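Local coordinates for protein transcriptional activator of comK gene (Bacillus halodurans, PDB 2HQB) that probably activates transcription of the comK gene and belongs to the BMP lipoproteins, relatives of the substrate-binding proteins of ABC transporters, at residues V64-G69 against D87-S92; S92-V97 against S104-G109; S124-V129 against Q181-Y186. All coordinates share one frame; numbering follows the deposited sequence.

Contact 1 of 3, residues V64-G69 against D87-S92; sequences VNLIFG and DVHFVS
Strands 66-69 and 89-92 run parallel with their axes 4.7 Å apart and 19° between their directions, pairing Leu66 with His89, Ile67 with Phe90 and Phe68 with Val91, and the backbone bonds alternate: His89 N to Asn65 O, Ile67 N straight to His89 O (3.0 Å), Val91 N to Ile67 O (2.9 Å) and, weakly, Gly69 N to Val91 O.

The side chains split between the two faces. On one, Phe68 and Val91 project together from the sheet, flank to flank. Val91 CG2 sits over a face of the Phe68 ring, displaced toward its rim and 4.2 Å from the ring centroid, in a CH-pi contact. Next along the same face, Leu66 CG is anti to its backbone N (chi1 -175°), and CD1 reaches across to His89 CB at 3.8 Å and meets the imidazole at its edge. That methyl also lies 4.0 Å from Val91 CG2, joining the two pairs.

On the other face Ile67 is extended beyond CG1 (chi2 176°), and its CD1 lies 4.3 Å from both Val88 CG1 and Phe90 CE2, approaching the phenylalanine ring obliquely. Helix 49-61 packs here, with Leu59 against Ile67 and Ile56 against Phe90. Helix 73-79 lies between the strands in sequence, which makes this a beta-alpha-beta unit within a larger parallel sheet.

The chemistry is thus divided by direction. All the hydrogen bonds between the two segments are backbone to backbone, while mostly apolar side chains pack on the two faces of the sheet; the polar ends of Asn65 and His89 are bonded elsewhere, Asn65 OD1 to Met7 N and His89 NE2 to Thr103 OG1.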
loop_
_atom_site.group_PDB
_atom_site.type_symbol
_atom_site.label_atom_id
_atom_site.label_comp_id
_atom_site.label_asym_id
_atom_site.label_seq_id
_atom_site.Cartn_x
_atom_site.Cartn_y
_atom_site.Cartn_z
ATOM N N VAL A 64 24.606 7.597 10.349
ATOM C CA VAL A 64 23.528 6.714 9.947
ATOM C C VAL A 64 24.195 5.863 8.907
ATOM O O VAL A 64 25.098 6.308 8.220
ATOM C CB VAL A 64 22.341 7.489 9.332
ATOM C CG1 VAL A 64 21.482 6.549 8.478
ATOM C CG2 VAL A 64 21.493 8.082 10.457
ATOM N N ASN A 65 23.801 4.618 8.802
ATOM C CA ASN A 65 24.437 3.813 7.785
ATOM C C ASN A 65 23.360 3.179 6.909
ATOM O O ASN A 65 23.686 2.622 5.877
ATOM C CB ASN A 65 25.364 2.756 8.430
ATOM C CG ASN A 65 24.599 1.615 9.103
ATOM O OD1 ASN A 65 23.720 1.831 9.933
ATOM N ND2 ASN A 65 24.939 0.398 8.741
ATOM N N LEU A 66 22.093 3.245 7.334
ATOM C CA LEU A 66 20.960 2.727 6.543
ATOM C C LEU A 66 19.939 3.872 6.346
ATOM O O LEU A 66 19.354 4.370 7.312
ATOM C CB LEU A 66 20.273 1.558 7.238
ATOM C CG LEU A 66 19.164 0.896 6.408
ATOM C CD1 LEU A 66 19.750 0.285 5.140
ATOM C CD2 LEU A 66 18.487 -0.186 7.227
ATOM N N ILE A 67 19.733 4.287 5.102
ATOM C CA ILE A 67 18.821 5.389 4.806
ATOM C C ILE A 67 17.599 5.030 3.947
ATOM O O ILE A 67 17.743 4.524 2.832
ATOM C CB ILE A 67 19.593 6.510 4.098
ATOM C CG1 ILE A 67 20.426 7.265 5.119
ATOM C CG2 ILE A 67 18.646 7.451 3.368
ATOM C CD1 ILE A 67 21.288 8.331 4.489
ATOM N N PHE A 68 16.397 5.291 4.466
ATOM C CA PHE A 68 15.162 5.029 3.706
ATOM C C PHE A 68 14.623 6.309 3.067
ATOM O O PHE A 68 14.837 7.418 3.567
ATOM C CB PHE A 68 14.066 4.462 4.582
ATOM C CG PHE A 68 14.270 3.037 4.970
ATOM C CD1 PHE A 68 14.900 2.711 6.158
ATOM C CD2 PHE A 68 13.743 2.014 4.187
ATOM C CE1 PHE A 68 14.993 1.412 6.569
ATOM C CE2 PHE A 68 13.835 0.688 4.587
ATOM C CZ PHE A 68 14.458 0.391 5.785
ATOM N N GLY A 69 13.940 6.133 1.944
ATOM C CA GLY A 69 13.353 7.248 1.200
ATOM C C GLY A 69 11.925 6.830 0.918
ATOM O O GLY A 69 11.675 5.886 0.164
ATOM N N ASP A 87 29.852 3.001 2.103
ATOM C CA ASP A 87 29.687 2.495 3.464
ATOM C C ASP A 87 28.253 2.631 4.004
ATOM O O ASP A 87 27.978 2.258 5.155
ATOM C CB ASP A 87 30.676 3.241 4.382
ATOM C CG ASP A 87 30.584 4.792 4.241
ATOM O OD1 ASP A 87 30.389 5.311 3.106
ATOM O OD2 ASP A 87 30.729 5.501 5.269
ATOM N N VAL A 88 27.355 3.139 3.151
ATOM C CA VAL A 88 25.949 3.421 3.473
ATOM C C VAL A 88 25.011 2.777 2.468
ATOM O O VAL A 88 25.232 2.877 1.265
ATOM C CB VAL A 88 25.731 4.927 3.421
ATOM C CG1 VAL A 88 24.305 5.300 3.814
ATOM C CG2 VAL A 88 26.758 5.581 4.293
ATOM N N HIS A 89 23.966 2.122 2.956
ATOM C CA HIS A 89 22.996 1.469 2.088
ATOM C C HIS A 89 21.732 2.327 1.925
ATOM O O HIS A 89 21.244 2.933 2.887
ATOM C CB HIS A 89 22.603 0.122 2.654
ATOM C CG HIS A 89 21.918 -0.760 1.663
ATOM N ND1 HIS A 89 22.599 -1.422 0.666
ATOM C CD2 HIS A 89 20.615 -1.086 1.510
ATOM C CE1 HIS A 89 21.747 -2.123 -0.056
ATOM N NE2 HIS A 89 20.536 -1.936 0.435
ATOM N N PHE A 90 21.186 2.348 0.714
ATOM C CA PHE A 90 20.029 3.169 0.454
ATOM C C PHE A 90 18.792 2.384 0.015
ATOM O O PHE A 90 18.833 1.670 -0.976
ATOM C CB PHE A 90 20.378 4.214 -0.610
ATOM C CG PHE A 90 21.530 5.129 -0.238
ATOM C CD1 PHE A 90 22.850 4.697 -0.322
ATOM C CD2 PHE A 90 21.288 6.452 0.174
ATOM C CE1 PHE A 90 23.909 5.566 -0.005
ATOM C CE2 PHE A 90 22.352 7.340 0.495
ATOM C CZ PHE A 90 23.659 6.886 0.403
ATOM N N VAL A 91 17.694 2.505 0.753
ATOM C CA VAL A 91 16.464 1.830 0.371
ATOM C C VAL A 91 15.458 2.901 -0.053
ATOM O O VAL A 91 15.345 3.949 0.576
ATOM C CB VAL A 91 15.845 1.039 1.530
ATOM C CG1 VAL A 91 14.850 0.009 0.990
ATOM C CG2 VAL A 91 16.919 0.346 2.312
ATOM N N SER A 92 14.750 2.658 -1.146
ATOM C CA SER A 92 13.759 3.614 -1.601
ATOM C C SER A 92 12.451 2.868 -1.629
ATOM O O SER A 92 12.410 1.644 -1.789
ATOM C CB SER A 92 14.064 4.117 -3.024
ATOM O OG SER A 92 13.319 3.417 -4.035
#

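Contact 2 of 3, residues S92-V97 against S104-G109; sequences SFNGEV and SLHFEG
The ring of Phe93 meets Leu105 and Phe107 in two different ways, at the C-terminal ends of adjacent parallel strands of an alpha/beta domain of the type found in periplasmic binding proteins. Leu105 CB stands almost squarely over one face of the ring, 4.2 Å from its centroid and 10° off the normal, in a CH-pi contact. The leucine chain continues toward the rim, bringing CD1 to 3.5 Å from Phe93 CE1. Phe107 instead comes to the edge: its CE1 lies near the plane of the Phe93 ring, the centroids are 5.9 Å apart and the planes meet at 36°, so the rings meet at their rims without stacking. Around this cluster Tyr234 and Leu233 of helix 230-240 pack against Phe93.

The backbones set the pairing. Leu105 N bonds to Ser92 O, and Leu105 O accepts Asn94 N at 2.8 Å in its carbonyl plane, so Leu105 is held through both peptide groups just where the first strand ends and the chain turns off.

On the face that carries Ser92 and Ser104, His106 folds back over the turn. Its CG is anti to the carbonyl carbon (chi1 -54°), which lets NE2 donate to Ser104 OG at 2.8 Å, the oxygen lying somewhat out of the ring plane. Asn94 N lies over one face of the imidazole, Gly95 O lies at its edge, and Tyr252 stacks on the ring. Ser104 OG is also bonded to Asn250 OD1, tying this turn to strand 249-253.

The turn after the first strand is itself pinned by an ST motif, in which Ser92 OG accepts the N-H of Gly95 at 3.2 Å.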
loop_
_atom_site.group_PDB
_atom_site.type_symbol
_atom_site.label_atom_id
_atom_site.label_comp_id
_atom_site.label_asym_id
_atom_site.label_seq_id
_atom_site.Cartn_x
_atom_site.Cartn_y
_atom_site.Cartn_z
ATOM N N SER A 92 14.750 2.658 -1.146
ATOM C CA SER A 92 13.759 3.614 -1.601
ATOM C C SER A 92 12.451 2.868 -1.629
ATOM O O SER A 92 12.410 1.644 -1.789
ATOM C CB SER A 92 14.064 4.117 -3.024
ATOM O OG SER A 92 13.319 3.417 -4.035
ATOM N N PHE A 93 11.365 3.593 -1.441
ATOM C CA PHE A 93 10.085 2.944 -1.549
ATOM C C PHE A 93 9.580 3.274 -2.952
ATOM O O PHE A 93 9.298 4.425 -3.239
ATOM C CB PHE A 93 9.136 3.465 -0.505
ATOM C CG PHE A 93 8.601 2.398 0.375
ATOM C CD1 PHE A 93 9.352 1.933 1.464
ATOM C CD2 PHE A 93 7.364 1.798 0.087
ATOM C CE1 PHE A 93 8.882 0.870 2.270
ATOM C CE2 PHE A 93 6.868 0.726 0.877
ATOM C CZ PHE A 93 7.628 0.258 1.974
ATOM N N ASN A 94 9.563 2.282 -3.838
ATOM C CA ASN A 94 9.049 2.433 -5.212
ATOM C C ASN A 94 9.857 2.864 -6.407
ATOM O O ASN A 94 9.327 2.862 -7.516
ATOM C CB ASN A 94 7.803 3.313 -5.263
ATOM C CG ASN A 94 6.659 2.721 -4.543
ATOM O OD1 ASN A 94 6.580 1.508 -4.363
ATOM N ND2 ASN A 94 5.737 3.574 -4.114
ATOM N N GLY A 95 11.093 3.268 -6.274
ATOM C CA GLY A 95 11.735 3.642 -7.530
ATOM C C GLY A 95 12.348 2.445 -8.241
ATOM O O GLY A 95 12.120 1.293 -7.867
ATOM N N GLU A 96 13.130 2.714 -9.270
ATOM C CA GLU A 96 13.819 1.661 -10.004
ATOM C C GLU A 96 15.284 1.927 -9.642
ATOM O O GLU A 96 15.771 3.046 -9.805
ATOM C CB GLU A 96 13.568 1.806 -11.524
ATOM C CG GLU A 96 13.780 3.255 -12.068
ATOM C CD GLU A 96 13.589 3.419 -13.597
ATOM O OE1 GLU A 96 14.352 2.791 -14.373
ATOM O OE2 GLU A 96 12.684 4.187 -14.020
ATOM N N VAL A 97 15.999 0.923 -9.154
ATOM C CA VAL A 97 17.386 1.163 -8.754
ATOM C C VAL A 97 18.384 0.068 -9.203
ATOM O O VAL A 97 18.010 -1.102 -9.331
ATOM C CB VAL A 97 17.381 1.403 -7.207
ATOM C CG1 VAL A 97 18.053 0.266 -6.444
ATOM C CG2 VAL A 97 17.978 2.735 -6.918
ATOM N N SER A 104 15.244 -1.147 -3.587
ATOM C CA SER A 104 13.945 -0.494 -3.785
ATOM C C SER A 104 12.867 -1.481 -3.380
ATOM O O SER A 104 12.958 -2.675 -3.637
ATOM C CB SER A 104 13.709 -0.038 -5.229
ATOM O OG SER A 104 13.189 -1.075 -6.033
ATOM N N LEU A 105 11.838 -0.967 -2.738
ATOM C CA LEU A 105 10.772 -1.812 -2.266
ATOM C C LEU A 105 9.486 -1.567 -3.041
ATOM O O LEU A 105 9.150 -0.415 -3.343
ATOM C CB LEU A 105 10.560 -1.521 -0.780
ATOM C CG LEU A 105 11.848 -1.597 0.031
ATOM C CD1 LEU A 105 11.597 -1.120 1.421
ATOM C CD2 LEU A 105 12.334 -3.031 0.057
ATOM N N HIS A 106 8.766 -2.646 -3.338
ATOM C CA HIS A 106 7.488 -2.556 -4.045
ATOM C C HIS A 106 6.450 -3.533 -3.484
ATOM O O HIS A 106 6.764 -4.679 -3.151
ATOM C CB HIS A 106 7.672 -2.880 -5.512
ATOM C CG HIS A 106 8.714 -2.054 -6.179
ATOM N ND1 HIS A 106 8.410 -0.924 -6.905
ATOM C CD2 HIS A 106 10.056 -2.211 -6.259
ATOM C CE1 HIS A 106 9.523 -0.424 -7.410
ATOM N NE2 HIS A 106 10.535 -1.186 -7.036
ATOM N N PHE A 107 5.212 -3.075 -3.358
ATOM C CA PHE A 107 4.153 -3.940 -2.885
ATOM C C PHE A 107 3.444 -4.453 -4.110
ATOM O O PHE A 107 3.197 -3.718 -5.073
ATOM C CB PHE A 107 3.167 -3.205 -1.999
ATOM C CG PHE A 107 3.619 -3.090 -0.594
ATOM C CD1 PHE A 107 4.221 -1.928 -0.136
ATOM C CD2 PHE A 107 3.466 -4.146 0.274
ATOM C CE1 PHE A 107 4.669 -1.818 1.191
ATOM C CE2 PHE A 107 3.904 -4.059 1.597
ATOM C CZ PHE A 107 4.509 -2.887 2.060
ATOM N N GLU A 108 3.142 -5.742 -4.065
ATOM C CA GLU A 108 2.475 -6.402 -5.156
ATOM C C GLU A 108 0.991 -6.096 -5.008
ATOM O O GLU A 108 0.398 -6.395 -3.978
ATOM C CB GLU A 108 2.785 -7.895 -5.081
ATOM C CG GLU A 108 2.998 -8.528 -6.443
ATOM C CD GLU A 108 4.119 -7.873 -7.227
ATOM O OE1 GLU A 108 5.280 -7.975 -6.782
ATOM O OE2 GLU A 108 3.842 -7.257 -8.281
ATOM N N GLY A 109 0.397 -5.495 -6.036
ATOM C CA GLY A 109 -1.005 -5.110 -5.953
ATOM C C GLY A 109 -2.150 -5.970 -6.477
ATOM O O GLY A 109 -3.223 -5.985 -5.878
#

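Contact 3 of 3, residues S124-V129 against Q181-Y186; sequences SETHKV and QVDVFY
Asp183 OD1 is gripped by two successive backbone N-H groups, those of Glu125 (2.8 Å) and Thr126 (3.1 Å). The two arrive differently: Glu125 N comes on the syn side, close to the carboxylate plane, whereas Thr126 N stands above that plane, 39° out of it. The other oxygen, OD2, takes the hydroxyl of Ser124 on its syn side, so both arms of the carboxylate are engaged and its rotation is fixed. The two N-H groups and the hydroxyl, all donors, would probably favour the charged form of the aspartate. A first torsion of 58°, with CG between the backbone N and the carbonyl carbon, carries the group over to the 124-126 turn. The backbone of the same residue also reaches the other segment, Asp183 N donating to Lys128 O at 3.3 Å, almost in line with the carbonyl.

These bonds lie where two neighbouring parallel strands, 128-133 and 184-186, enter the second sheet of the protein. The approach to strand 184-186 starts from a helix end: Gln181, with positive phi, is the C' residue of a Schellman motif. Its carbonyl oxygen receives a weak bond from Thr126 OG1, and Thr126 CG2 packs on Gln181 CB at 3.7 Å. Lys128 runs extended across this residue, its CD 3.6 Å from Gln181 O, and ends with NZ bonded to Glu180 O. Deeper in, Val184 CG2 rests against Ser124 CB at 3.8 Å, and Ala120 of helix 110-122 touches the same valine.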
loop_
_atom_site.group_PDB
_atom_site.type_symbol
_atom_site.label_atom_id
_atom_site.label_comp_id
_atom_site.label_asym_id
_atom_site.label_seq_id
_atom_site.Cartn_x
_atom_site.Cartn_y
_atom_site.Cartn_z
ATOM N N SER A 124 -22.464 -7.828 -2.720
ATOM C CA SER A 124 -23.236 -6.901 -3.511
ATOM C C SER A 124 -24.631 -7.399 -3.759
ATOM O O SER A 124 -24.864 -8.599 -3.966
ATOM C CB SER A 124 -22.555 -6.627 -4.850
ATOM O OG SER A 124 -23.248 -5.617 -5.566
ATOM N N GLU A 125 -25.562 -6.459 -3.715
ATOM C CA GLU A 125 -26.949 -6.767 -3.981
ATOM C C GLU A 125 -27.197 -6.628 -5.480
ATOM O O GLU A 125 -27.768 -7.517 -6.102
ATOM C CB GLU A 125 -27.842 -5.816 -3.209
ATOM C CG GLU A 125 -28.078 -6.244 -1.772
ATOM C CD GLU A 125 -29.014 -7.434 -1.666
ATOM O OE1 GLU A 125 -28.595 -8.563 -2.016
ATOM O OE2 GLU A 125 -30.175 -7.229 -1.242
ATOM N N THR A 126 -26.729 -5.521 -6.051
ATOM C CA THR A 126 -26.895 -5.238 -7.467
ATOM C C THR A 126 -25.865 -5.883 -8.361
ATOM O O THR A 126 -25.793 -5.557 -9.542
ATOM C CB THR A 126 -26.787 -3.749 -7.775
ATOM O OG1 THR A 126 -27.481 -3.003 -6.779
ATOM C CG2 THR A 126 -27.403 -3.447 -9.163
ATOM N N HIS A 127 -25.055 -6.781 -7.826
ATOM C CA HIS A 127 -24.025 -7.387 -8.656
ATOM C C HIS A 127 -23.326 -6.326 -9.505
ATOM O O HIS A 127 -23.022 -6.543 -10.681
ATOM C CB HIS A 127 -24.653 -8.457 -9.530
ATOM C CG HIS A 127 -24.937 -9.713 -8.782
ATOM N ND1 HIS A 127 -25.450 -9.702 -7.503
ATOM C CD2 HIS A 127 -24.713 -11.009 -9.093
ATOM C CE1 HIS A 127 -25.523 -10.941 -7.053
ATOM N NE2 HIS A 127 -25.081 -11.752 -7.997
ATOM N N LYS A 128 -23.100 -5.169 -8.880
ATOM C CA LYS A 128 -22.434 -4.029 -9.496
ATOM C C LYS A 128 -21.431 -3.421 -8.510
ATOM O O LYS A 128 -21.821 -2.691 -7.591
ATOM C CB LYS A 128 -23.452 -2.968 -9.898
ATOM C CG LYS A 128 -24.256 -3.329 -11.126
ATOM C CD LYS A 128 -25.094 -2.123 -11.542
ATOM C CE LYS A 128 -25.803 -2.323 -12.868
ATOM N NZ LYS A 128 -26.581 -1.107 -13.218
ATOM N N VAL A 129 -20.147 -3.719 -8.706
ATOM C CA VAL A 129 -19.092 -3.209 -7.840
ATOM C C VAL A 129 -18.288 -2.168 -8.603
ATOM O O VAL A 129 -18.271 -2.170 -9.839
ATOM C CB VAL A 129 -18.146 -4.305 -7.449
ATOM C CG1 VAL A 129 -18.917 -5.476 -6.904
ATOM C CG2 VAL A 129 -17.328 -4.710 -8.661
ATOM N N GLN A 181 -26.434 2.285 -9.777
ATOM C CA GLN A 181 -26.764 1.212 -8.849
ATOM C C GLN A 181 -25.552 0.415 -8.392
ATOM O O GLN A 181 -25.622 -0.799 -8.272
ATOM C CB GLN A 181 -27.806 0.267 -9.463
ATOM C CG GLN A 181 -28.982 0.971 -10.154
ATOM C CD GLN A 181 -29.802 1.876 -9.228
ATOM O OE1 GLN A 181 -29.306 2.885 -8.712
ATOM N NE2 GLN A 181 -31.071 1.514 -9.022
ATOM N N VAL A 182 -24.438 1.098 -8.144
ATOM C CA VAL A 182 -23.240 0.423 -7.656
ATOM C C VAL A 182 -23.383 0.505 -6.132
ATOM O O VAL A 182 -23.733 1.550 -5.583
ATOM C CB VAL A 182 -21.935 1.139 -8.126
ATOM C CG1 VAL A 182 -20.738 0.237 -7.913
ATOM C CG2 VAL A 182 -22.031 1.519 -9.589
ATOM N N ASP A 183 -23.105 -0.588 -5.441
ATOM C CA ASP A 183 -23.282 -0.595 -4.000
ATOM C C ASP A 183 -22.084 -1.042 -3.145
ATOM O O ASP A 183 -22.172 -1.095 -1.919
ATOM C CB ASP A 183 -24.513 -1.445 -3.672
ATOM C CG ASP A 183 -24.405 -2.873 -4.204
ATOM O OD1 ASP A 183 -25.320 -3.682 -3.917
ATOM O OD2 ASP A 183 -23.410 -3.185 -4.907
ATOM N N VAL A 184 -20.981 -1.399 -3.784
ATOM C CA VAL A 184 -19.778 -1.781 -3.060
ATOM C C VAL A 184 -18.657 -1.024 -3.760
ATOM O O VAL A 184 -18.471 -1.168 -4.975
ATOM C CB VAL A 184 -19.525 -3.289 -3.132
ATOM C CG1 VAL A 184 -18.353 -3.669 -2.247
ATOM C CG2 VAL A 184 -20.770 -4.027 -2.710
ATOM N N PHE A 185 -17.932 -0.205 -2.998
ATOM C CA PHE A 185 -16.839 0.593 -3.553
ATOM C C PHE A 185 -15.397 0.317 -3.036
ATOM O O PHE A 185 -15.152 -0.059 -1.873
ATOM C CB PHE A 185 -17.176 2.068 -3.396
ATOM C CG PHE A 185 -18.488 2.463 -4.026
ATOM C CD1 PHE A 185 -19.697 2.183 -3.397
ATOM C CD2 PHE A 185 -18.513 3.182 -5.219
ATOM C CE1 PHE A 185 -20.917 2.622 -3.939
ATOM C CE2 PHE A 185 -19.728 3.629 -5.771
ATOM C CZ PHE A 185 -20.929 3.348 -5.125
ATOM N N TYR A 186 -14.450 0.474 -3.955
ATOM C CA TYR A 186 -13.033 0.278 -3.685
ATOM C C TYR A 186 -12.379 1.599 -4.067
ATOM O O TYR A 186 -11.964 1.772 -5.214
ATOM C CB TYR A 186 -12.484 -0.846 -4.568
ATOM C CG TYR A 186 -11.059 -1.217 -4.248
ATOM C CD1 TYR A 186 -10.580 -1.185 -2.927
ATOM C CD2 TYR A 186 -10.183 -1.626 -5.247
ATOM C CE1 TYR A 186 -9.248 -1.561 -2.612
ATOM C CE2 TYR A 186 -8.854 -2.002 -4.931
ATOM C CZ TYR A 186 -8.410 -1.965 -3.611
ATOM O OH TYR A 186 -7.135 -2.371 -3.307
#

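Contacts 1 and 2 are consecutive steps across one parallel sheet. They share Ser92 and strand 89-93, have centres 14 Å apart, and join directly where Val91 CG1 packs on Leu105 CD1, 3.5 Å away. Contact 3 follows later in the chain and belongs to the other sheet, its centre 44 Å from that of contact 1 and 32 Å from that of contact 2, on the opposite side of the chain's centre. Between contacts 2 and 3 the chain leaves strand 102-107 and runs through helix 110-122. This two-sheet layout is that of periplasmic binding proteins, in which ligands bind between two lobes, consistent with such a role here.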